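Long-range contacts in N(G),N(G)-dimethylarginine dimethylaminohydrolase (Pseudomonas aeruginosa, PDB 1H70), which hydrolyses N(omega)-methylated arginines, the mono- and asymmetric dimethyl forms that inhibit nitric oxide synthase, to citrulline and methylamine or dimethylamine: residues A[61-71]-A[244-255]; A[124-133]-A[151-162]. The protein carries 1 engineered substitution. One frame throughout, in Å; residues are numbered along the deposited sequence.

Interaction 1: residues A[61-71]-A[244-255]; sequences DSVFVEDPVLC and IDGGVSSMSLRF. Engineered in segment 244-255: Ser-250 (natural residue Cys). With CIR (citrulline), chain B.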
# COMPACT_ATOMS: atom_id res chain seq x y z
N ASP A 61 5.90 10.41 -8.28
CA ASP A 61 5.53 9.32 -7.37
C ASP A 61 4.28 8.57 -7.80
O ASP A 61 3.75 7.76 -7.03
CB ASP A 61 5.29 9.89 -5.97
CG ASP A 61 6.56 10.35 -5.29
OD1 ASP A 61 7.39 9.47 -4.97
OD2 ASP A 61 6.75 11.57 -5.03
N SER A 62 3.81 8.76 -9.04
CA SER A 62 2.57 8.12 -9.51
C SER A 62 2.62 6.57 -9.64
O SER A 62 1.58 5.89 -9.71
CB SER A 62 2.02 8.84 -10.77
OG SER A 62 2.94 8.72 -11.82
N VAL A 63 3.81 5.99 -9.55
CA VAL A 63 3.99 4.55 -9.52
C VAL A 63 3.37 4.00 -8.25
O VAL A 63 2.97 2.83 -8.21
CB VAL A 63 5.51 4.19 -9.55
CG1 VAL A 63 6.23 4.72 -8.31
CG2 VAL A 63 5.72 2.68 -9.68
N PHE A 64 3.27 4.83 -7.21
CA PHE A 64 2.67 4.41 -5.95
C PHE A 64 1.15 4.58 -5.96
O PHE A 64 0.55 5.39 -5.23
CB PHE A 64 3.29 5.18 -4.77
CG PHE A 64 4.79 4.97 -4.70
CD1 PHE A 64 5.66 6.05 -4.70
CD2 PHE A 64 5.30 3.68 -4.66
CE1 PHE A 64 7.03 5.85 -4.64
CE2 PHE A 64 6.69 3.47 -4.60
CZ PHE A 64 7.55 4.56 -4.58
N VAL A 65 0.52 3.76 -6.80
CA VAL A 65 -0.93 3.79 -6.99
C VAL A 65 -1.75 3.43 -5.75
O VAL A 65 -2.96 3.72 -5.70
CB VAL A 65 -1.38 2.89 -8.18
CG1 VAL A 65 -0.78 3.42 -9.48
CG2 VAL A 65 -1.01 1.41 -7.92
N GLU A 66 -1.11 2.83 -4.75
CA GLU A 66 -1.83 2.55 -3.51
C GLU A 66 -2.42 3.82 -2.90
O GLU A 66 -3.50 3.76 -2.36
CB GLU A 66 -0.89 1.91 -2.48
CG GLU A 66 -1.46 1.83 -1.07
CD GLU A 66 -0.88 0.68 -0.27
OE1 GLU A 66 0.20 0.86 0.33
OE2 GLU A 66 -1.50 -0.39 -0.23
N ASP A 67 -1.75 4.97 -2.97
CA ASP A 67 -2.25 6.16 -2.26
C ASP A 67 -3.51 6.85 -2.77
O ASP A 67 -4.38 7.24 -1.98
CB ASP A 67 -1.09 7.12 -2.01
CG ASP A 67 -0.02 6.45 -1.19
OD1 ASP A 67 -0.38 5.85 -0.13
OD2 ASP A 67 1.16 6.48 -1.55
N PRO A 68 -3.66 7.04 -4.08
CA PRO A 68 -4.84 7.74 -4.62
C PRO A 68 -6.20 7.04 -4.52
O PRO A 68 -7.20 7.70 -4.82
CB PRO A 68 -4.47 8.00 -6.08
CG PRO A 68 -3.29 7.15 -6.39
CD PRO A 68 -2.66 6.72 -5.12
N VAL A 69 -6.30 5.77 -4.14
CA VAL A 69 -7.58 5.10 -4.10
C VAL A 69 -7.58 3.97 -3.09
O VAL A 69 -6.54 3.38 -2.80
CB VAL A 69 -7.94 4.35 -5.42
CG1 VAL A 69 -9.45 4.08 -5.48
CG2 VAL A 69 -7.47 5.05 -6.69
N LEU A 70 -8.76 3.69 -2.55
CA LEU A 70 -8.97 2.51 -1.71
C LEU A 70 -10.02 1.66 -2.42
O LEU A 70 -11.17 2.07 -2.56
CB LEU A 70 -9.48 2.88 -0.32
CG LEU A 70 -9.72 1.66 0.57
CD1 LEU A 70 -8.38 1.05 1.00
CD2 LEU A 70 -10.61 2.04 1.80
N CYS A 71 -9.63 0.46 -2.85
CA CYS A 71 -10.57 -0.44 -3.50
C CYS A 71 -11.03 -1.51 -2.51
O CYS A 71 -10.20 -2.21 -1.95
CB CYS A 71 -9.88 -1.14 -4.67
SG CYS A 71 -9.33 0.06 -5.88
N ILE A 244 12.78 6.15 -2.04
CA ILE A 244 11.73 7.15 -1.97
C ILE A 244 10.56 6.64 -1.12
O ILE A 244 9.39 6.86 -1.44
CB ILE A 244 11.31 7.72 -3.36
CG1 ILE A 244 10.92 6.60 -4.33
CG2 ILE A 244 12.45 8.60 -3.93
CD1 ILE A 244 10.49 7.09 -5.73
N ASP A 245 10.91 5.95 -0.04
CA ASP A 245 9.96 5.50 0.98
C ASP A 245 8.76 4.68 0.51
O ASP A 245 7.67 4.82 1.07
CB ASP A 245 9.40 6.73 1.74
CG ASP A 245 10.46 7.58 2.42
OD1 ASP A 245 11.54 7.06 2.78
OD2 ASP A 245 10.26 8.82 2.60
N GLY A 246 8.95 3.81 -0.48
CA GLY A 246 7.86 2.97 -0.97
C GLY A 246 8.30 1.51 -1.06
O GLY A 246 9.50 1.23 -1.14
N GLY A 247 7.33 0.61 -1.11
CA GLY A 247 7.58 -0.82 -1.22
C GLY A 247 6.53 -1.53 -2.05
O GLY A 247 5.83 -0.93 -2.87
N VAL A 248 6.40 -2.84 -1.80
CA VAL A 248 5.45 -3.65 -2.52
C VAL A 248 3.99 -3.31 -2.27
O VAL A 248 3.22 -3.46 -3.19
CB VAL A 248 5.72 -5.18 -2.34
CG1 VAL A 248 7.10 -5.55 -2.88
CG2 VAL A 248 5.61 -5.62 -0.89
N SER A 249 3.57 -2.84 -1.09
CA SER A 249 2.14 -2.54 -0.92
C SER A 249 1.83 -1.28 -1.72
O SER A 249 0.78 -1.13 -2.32
CB SER A 249 1.74 -2.31 0.54
OG SER A 249 2.08 -1.00 0.94
N SER A 250 2.80 -0.39 -1.75
CA SER A 250 2.69 0.93 -2.39
C SER A 250 2.43 0.91 -3.88
O SER A 250 1.82 1.84 -4.41
CB SER A 250 4.04 1.64 -2.21
OG SER A 250 4.55 1.33 -0.92
N MET A 251 2.95 -0.11 -4.54
CA MET A 251 2.95 -0.20 -5.98
C MET A 251 1.75 -0.84 -6.64
O MET A 251 1.74 -1.02 -7.88
CB MET A 251 4.29 -0.83 -6.41
CG MET A 251 5.40 0.21 -6.18
SD MET A 251 6.99 -0.28 -6.90
CE MET A 251 7.26 -1.73 -5.85
N SER A 252 0.72 -1.21 -5.86
CA SER A 252 -0.46 -1.75 -6.52
C SER A 252 -1.71 -1.52 -5.71
O SER A 252 -1.65 -1.13 -4.55
CB SER A 252 -0.35 -3.24 -6.85
OG SER A 252 0.01 -4.10 -5.76
N LEU A 253 -2.84 -1.72 -6.41
CA LEU A 253 -4.18 -1.74 -5.83
C LEU A 253 -4.59 -3.21 -6.03
O LEU A 253 -4.39 -3.76 -7.11
CB LEU A 253 -5.14 -0.86 -6.62
CG LEU A 253 -5.46 0.61 -6.34
CD1 LEU A 253 -4.91 1.23 -5.11
CD2 LEU A 253 -5.43 1.53 -7.55
N ARG A 254 -5.11 -3.86 -5.00
CA ARG A 254 -5.44 -5.27 -4.98
C ARG A 254 -6.90 -5.46 -4.56
O ARG A 254 -7.27 -5.01 -3.49
CB ARG A 254 -4.52 -5.96 -3.96
CG ARG A 254 -3.05 -5.81 -4.31
CD ARG A 254 -2.07 -6.16 -3.17
NE ARG A 254 -2.12 -5.13 -2.11
CZ ARG A 254 -1.45 -3.98 -2.11
NH1 ARG A 254 -1.59 -3.19 -1.03
NH2 ARG A 254 -0.66 -3.59 -3.12
N PHE A 255 -7.72 -6.09 -5.39
CA PHE A 255 -9.14 -6.28 -5.09
C PHE A 255 -9.81 -7.40 -5.89
O PHE A 255 -9.11 -8.15 -6.59
CB PHE A 255 -9.89 -4.95 -5.32
CG PHE A 255 -9.80 -4.41 -6.74
CD1 PHE A 255 -10.80 -4.66 -7.66
CD2 PHE A 255 -8.72 -3.66 -7.14
CE1 PHE A 255 -10.71 -4.17 -8.97
CE2 PHE A 255 -8.63 -3.14 -8.42
CZ PHE A 255 -9.65 -3.40 -9.34
OXT PHE A 255 -11.05 -7.50 -5.81
C CIR B . 5.75 9.73 -1.18
O CIR B . 4.51 9.99 -1.21
OXT CIR B . 6.52 10.39 -0.37
CA CIR B . 6.31 8.62 -2.02
N CIR B . 7.71 8.91 -2.37
C3 CIR B . 6.21 7.27 -1.26
C4 CIR B . 4.72 6.87 -1.12
C5 CIR B . 4.63 5.58 -0.34
N6 CIR B . 3.23 5.12 -0.25
C7 CIR B . 2.85 3.95 0.23
O7 CIR B . 3.64 3.09 0.65
N8 CIR B . 1.53 3.67 0.25
O HOH W 1 -3.13 -0.73 -2.26
O HOH W 2 -9.84 -5.02 -1.82
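Glu-66 OE2 is gripped by several groups: Arg-254 NH1 meets it at 2.9 Å in a salt bridge, Lys-165 forms another, and a water lies 2.6 Å from OE2. The arginine comes from the syn side but tilted well out of the carboxylate plane, the two planar groups 80° apart. OE1 lies 2.7 Å from Ser-249 OG and also accepts from citrulline N8. With CG anti to the backbone N (chi1 168°) and the chain extended, glutamate is long enough to span from its own backbone to these partners. Arg-254 is steadied in turn, NH2 donating within the guanidinium plane to Ser-249 O and Ser-252 OG, the latter also bonded to Tyr-39. Glu-66 N donates to Ser-250 O (3.1 Å, 162°).

Phe-64 wedges its ring between the ligand and the 244-251 loop: Ile-244 CD1 reaches the ring edge at CE1 (3.8 Å), and Gly-246, lacking a side chain, lets its CA approach CE2. Leu-253 packs against Val-69, Cys-71 SG and the Val-65 backbone. Engineered Ser-250, replacing the cysteine inferred to be the nucleophile, donates through OG to citrulline O7 (2.5 Å), and Asp-67 takes N6 and N8. Asp-61, Phe-64, Glu-66, Asp-67, Ile-244 and Ser-250 form part of dimethylargininase's citrulline pocket.

Interaction 2: residues A[124-133]-A[151-162]; sequences DHFYIGESAR and LSGSVVRLEKVL. With CIR (citrulline), chain B.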
# COMPACT_ATOMS: atom_id res chain seq x y z
N ASP A 124 -13.53 -7.16 6.95
CA ASP A 124 -14.33 -5.98 6.58
C ASP A 124 -13.98 -4.75 7.44
O ASP A 124 -14.66 -3.71 7.36
CB ASP A 124 -15.83 -6.29 6.67
CG ASP A 124 -16.27 -7.38 5.73
OD1 ASP A 124 -15.74 -7.51 4.60
OD2 ASP A 124 -17.20 -8.16 6.06
N HIS A 125 -12.91 -4.85 8.23
CA HIS A 125 -12.47 -3.73 9.07
C HIS A 125 -11.29 -3.03 8.41
O HIS A 125 -10.40 -3.70 7.88
CB HIS A 125 -12.07 -4.14 10.49
CG HIS A 125 -11.92 -2.97 11.41
ND1 HIS A 125 -13.01 -2.37 12.02
CD2 HIS A 125 -10.83 -2.25 11.78
CE1 HIS A 125 -12.59 -1.34 12.74
NE2 HIS A 125 -11.27 -1.26 12.62
N PHE A 126 -11.30 -1.70 8.45
CA PHE A 126 -10.21 -0.91 7.85
C PHE A 126 -9.52 -0.05 8.90
O PHE A 126 -10.14 0.84 9.46
CB PHE A 126 -10.73 -0.05 6.70
CG PHE A 126 -11.19 -0.84 5.50
CD1 PHE A 126 -12.44 -1.45 5.50
CD2 PHE A 126 -10.37 -1.01 4.41
CE1 PHE A 126 -12.86 -2.19 4.39
CE2 PHE A 126 -10.76 -1.75 3.31
CZ PHE A 126 -12.02 -2.35 3.31
N TYR A 127 -8.23 -0.32 9.17
CA TYR A 127 -7.49 0.46 10.15
C TYR A 127 -6.86 1.61 9.38
O TYR A 127 -6.19 1.39 8.37
CB TYR A 127 -6.36 -0.33 10.81
CG TYR A 127 -6.85 -1.44 11.68
CD1 TYR A 127 -7.00 -2.71 11.17
CD2 TYR A 127 -7.16 -1.22 13.02
CE1 TYR A 127 -7.46 -3.77 11.96
CE2 TYR A 127 -7.63 -2.26 13.83
CZ TYR A 127 -7.79 -3.53 13.27
OH TYR A 127 -8.24 -4.59 14.08
N ILE A 128 -7.08 2.82 9.88
CA ILE A 128 -6.60 4.03 9.21
C ILE A 128 -5.64 4.85 10.07
O ILE A 128 -6.04 5.35 11.14
CB ILE A 128 -7.81 4.93 8.86
CG1 ILE A 128 -8.83 4.20 8.00
CG2 ILE A 128 -7.30 6.19 8.14
CD1 ILE A 128 -10.09 5.06 7.74
N GLY A 129 -4.39 5.00 9.63
CA GLY A 129 -3.43 5.77 10.41
C GLY A 129 -3.60 7.29 10.29
O GLY A 129 -3.93 7.82 9.21
N GLU A 130 -3.42 7.99 11.41
CA GLU A 130 -3.47 9.45 11.42
C GLU A 130 -2.02 9.86 11.22
O GLU A 130 -1.22 9.77 12.15
CB GLU A 130 -4.02 10.02 12.73
CG GLU A 130 -4.02 11.56 12.76
CD GLU A 130 -4.50 12.12 14.10
OE1 GLU A 130 -4.27 11.47 15.14
OE2 GLU A 130 -5.13 13.20 14.10
N SER A 131 -1.68 10.32 10.03
CA SER A 131 -0.28 10.67 9.74
C SER A 131 -0.13 12.08 9.20
O SER A 131 -1.07 12.88 9.28
CB SER A 131 0.24 9.68 8.69
OG SER A 131 -0.48 9.89 7.48
N ALA A 132 1.04 12.39 8.65
CA ALA A 132 1.24 13.71 8.03
C ALA A 132 0.50 13.80 6.71
O ALA A 132 0.27 14.91 6.19
CB ALA A 132 2.72 13.96 7.79
N ARG A 133 0.13 12.64 6.17
CA ARG A 133 -0.57 12.57 4.89
C ARG A 133 -2.09 12.33 5.01
O ARG A 133 -2.86 12.70 4.13
CB ARG A 133 0.03 11.46 4.03
CG ARG A 133 1.53 11.63 3.77
CD ARG A 133 1.83 12.82 2.85
NE ARG A 133 3.27 12.98 2.60
CZ ARG A 133 3.91 12.23 1.73
NH1 ARG A 133 3.26 11.32 1.01
NH2 ARG A 133 5.21 12.42 1.52
N LEU A 151 -19.20 -1.68 5.83
CA LEU A 151 -17.87 -2.02 6.30
C LEU A 151 -17.58 -1.20 7.57
O LEU A 151 -18.37 -0.35 7.96
CB LEU A 151 -16.84 -1.76 5.21
CG LEU A 151 -17.11 -2.56 3.93
CD1 LEU A 151 -16.31 -2.01 2.74
CD2 LEU A 151 -16.75 -4.01 4.19
N SER A 152 -16.44 -1.45 8.21
CA SER A 152 -16.12 -0.72 9.44
C SER A 152 -14.70 -0.12 9.36
O SER A 152 -13.92 -0.50 8.49
CB SER A 152 -16.32 -1.64 10.65
OG SER A 152 -15.34 -2.67 10.68
N GLY A 153 -14.38 0.82 10.24
CA GLY A 153 -13.06 1.42 10.22
C GLY A 153 -12.73 2.04 11.57
O GLY A 153 -13.63 2.29 12.34
N SER A 154 -11.45 2.28 11.84
CA SER A 154 -11.03 2.88 13.10
C SER A 154 -9.73 3.64 12.85
O SER A 154 -9.11 3.41 11.81
CB SER A 154 -10.84 1.81 14.18
OG SER A 154 -9.89 0.82 13.80
N VAL A 155 -9.38 4.55 13.75
CA VAL A 155 -8.16 5.35 13.59
C VAL A 155 -7.05 4.81 14.47
O VAL A 155 -7.29 4.46 15.65
CB VAL A 155 -8.40 6.84 13.91
CG1 VAL A 155 -7.14 7.67 13.81
CG2 VAL A 155 -9.42 7.40 12.95
N VAL A 156 -5.85 4.72 13.89
CA VAL A 156 -4.66 4.29 14.62
C VAL A 156 -3.73 5.49 14.68
O VAL A 156 -3.44 6.10 13.66
CB VAL A 156 -3.93 3.12 13.90
CG1 VAL A 156 -2.64 2.77 14.65
CG2 VAL A 156 -4.84 1.89 13.83
N ARG A 157 -3.24 5.83 15.87
CA ARG A 157 -2.36 6.98 16.02
C ARG A 157 -0.93 6.58 15.69
O ARG A 157 -0.51 5.48 16.07
CB ARG A 157 -2.46 7.52 17.45
CG ARG A 157 -3.90 7.75 17.93
CD ARG A 157 -4.71 8.75 17.08
NE ARG A 157 -6.13 8.63 17.41
CZ ARG A 157 -7.12 9.43 17.05
NH1 ARG A 157 -6.91 10.51 16.31
NH2 ARG A 157 -8.35 9.13 17.45
N LEU A 158 -0.16 7.42 14.99
CA LEU A 158 1.25 7.09 14.68
C LEU A 158 2.11 8.34 14.67
O LEU A 158 1.62 9.44 14.50
CB LEU A 158 1.41 6.32 13.35
CG LEU A 158 0.94 7.04 12.07
CD1 LEU A 158 2.04 7.92 11.51
CD2 LEU A 158 0.45 6.03 11.02
N GLU A 159 3.41 8.18 14.85
CA GLU A 159 4.26 9.37 14.86
C GLU A 159 5.57 9.17 14.12
O GLU A 159 6.13 10.15 13.61
CB GLU A 159 4.58 9.84 16.29
CG GLU A 159 3.45 10.47 17.10
CD GLU A 159 2.76 11.69 16.47
OE1 GLU A 159 3.46 12.62 16.02
OE2 GLU A 159 1.50 11.74 16.43
N LYS A 160 6.05 7.94 14.07
CA LYS A 160 7.36 7.62 13.49
C LYS A 160 7.48 7.15 12.04
O LYS A 160 8.62 6.96 11.55
CB LYS A 160 8.07 6.59 14.38
CG LYS A 160 8.51 7.16 15.75
CD LYS A 160 8.93 6.02 16.68
CE LYS A 160 9.52 6.56 17.97
NZ LYS A 160 9.94 5.43 18.89
N VAL A 161 6.39 6.91 11.33
CA VAL A 161 6.46 6.47 9.93
C VAL A 161 5.65 7.34 8.98
O VAL A 161 4.80 8.12 9.41
CB VAL A 161 5.98 5.02 9.76
CG1 VAL A 161 7.03 4.04 10.31
CG2 VAL A 161 4.63 4.82 10.47
N LEU A 162 5.94 7.21 7.68
CA LEU A 162 5.24 8.00 6.67
C LEU A 162 3.77 7.61 6.60
O LEU A 162 2.93 8.46 6.61
CB LEU A 162 5.89 7.79 5.29
CG LEU A 162 5.25 8.59 4.15
CD1 LEU A 162 5.40 10.09 4.38
CD2 LEU A 162 5.87 8.15 2.81
C CIR B . 5.75 9.73 -1.18
O CIR B . 4.51 9.99 -1.21
OXT CIR B . 6.52 10.39 -0.37
CA CIR B . 6.31 8.62 -2.02
N CIR B . 7.71 8.91 -2.37
C3 CIR B . 6.21 7.27 -1.26
C4 CIR B . 4.72 6.87 -1.12
C5 CIR B . 4.63 5.58 -0.34
N6 CIR B . 3.23 5.12 -0.25
C7 CIR B . 2.85 3.95 0.23
O7 CIR B . 3.64 3.09 0.65
N8 CIR B . 1.53 3.67 0.25
O HOH W 3 0.09 11.18 13.64
O HOH W 4 -1.41 10.13 15.08
O HOH W 5 3.44 10.93 7.78
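A beta-alpha-beta unit, strand 125-130, helix 136-148 and strand 152-157, brings its two strands together as parallel neighbours, their axes 20° apart. Phe-126, Ile-128 and Glu-130 each donate from N to the second strand, and Ser-152, Ser-154 and Val-156 return bonds from theirs, the last running from Val-156 N to Ile-128 O at 2.8 Å.

On one face of the sheet His-125 bridges two serines. Its CG stands anti to the backbone N (chi1 -167°), which lays the imidazole along the neighbouring strand, ND1 2.7 Å from Ser-152 OG and NE2 2.8 Å from Ser-154 OG. Either partner could be the donor in each hydrogen bond; two ring nitrogens and two short hydroxyls suit this spacing and fix the ring's rotation. Gly-153 CA lies over the imidazole face in a CH-pi contact, and His-125 CD2 sits over the centre of the Tyr-127 ring. Gly-129 leaves room for Leu-158 CD2 on this same face.

Phe-126 and Ile-128 point from the other face to helix 136-148, as apolar residues under a crossover helix should, and Phe-126 CE1 meets Leu-151 CD1 at 3.8 Å. Farther along that face, Glu-130 OE1 accepts from Arg-157 NH1 (3.0 Å, 168°) in a salt bridge, approached from above the carboxylate plane, while Val-155 CG1 covers the arginine's guanidinium.

Past the strands the two segments run on to the ligand pocket. Ser-131 OG, bonded to Asp-118, also accepts from Arg-133 N in an ST turn. Arg-133, which also pairs with Glu-115, grips the citrulline carboxylate, NH1 to O and NH2 to OXT (3.1 Å), and Leu-162 CD1 rests over the centre of its guanidinium face, 3.6 Å above the plane.

From the N terminus, the chain first lays down residues 61-71, which pair with the C-terminal residues 244-255 to close interaction 1 across 172 intervening residues. Within that long loop, 124-133 and 151-162 close interaction 2, spanning 17 residues, most of them helix 136-148; the contacts therefore nest and do not cross. Interaction 1 joins the edge strand 69-71 of one sheet to strand 253-254 of another, its centre about 5 Å from that of the molecule, whereas interaction 2 pairs two strands of a third. Their centres lie 16 Å apart, yet Leu-70 packs on Phe-126 and Asp-245 on Leu-162. Citrulline bridges them, its ureido and amino groups held by interaction 1, its carboxylate by Arg-133 of interaction 2.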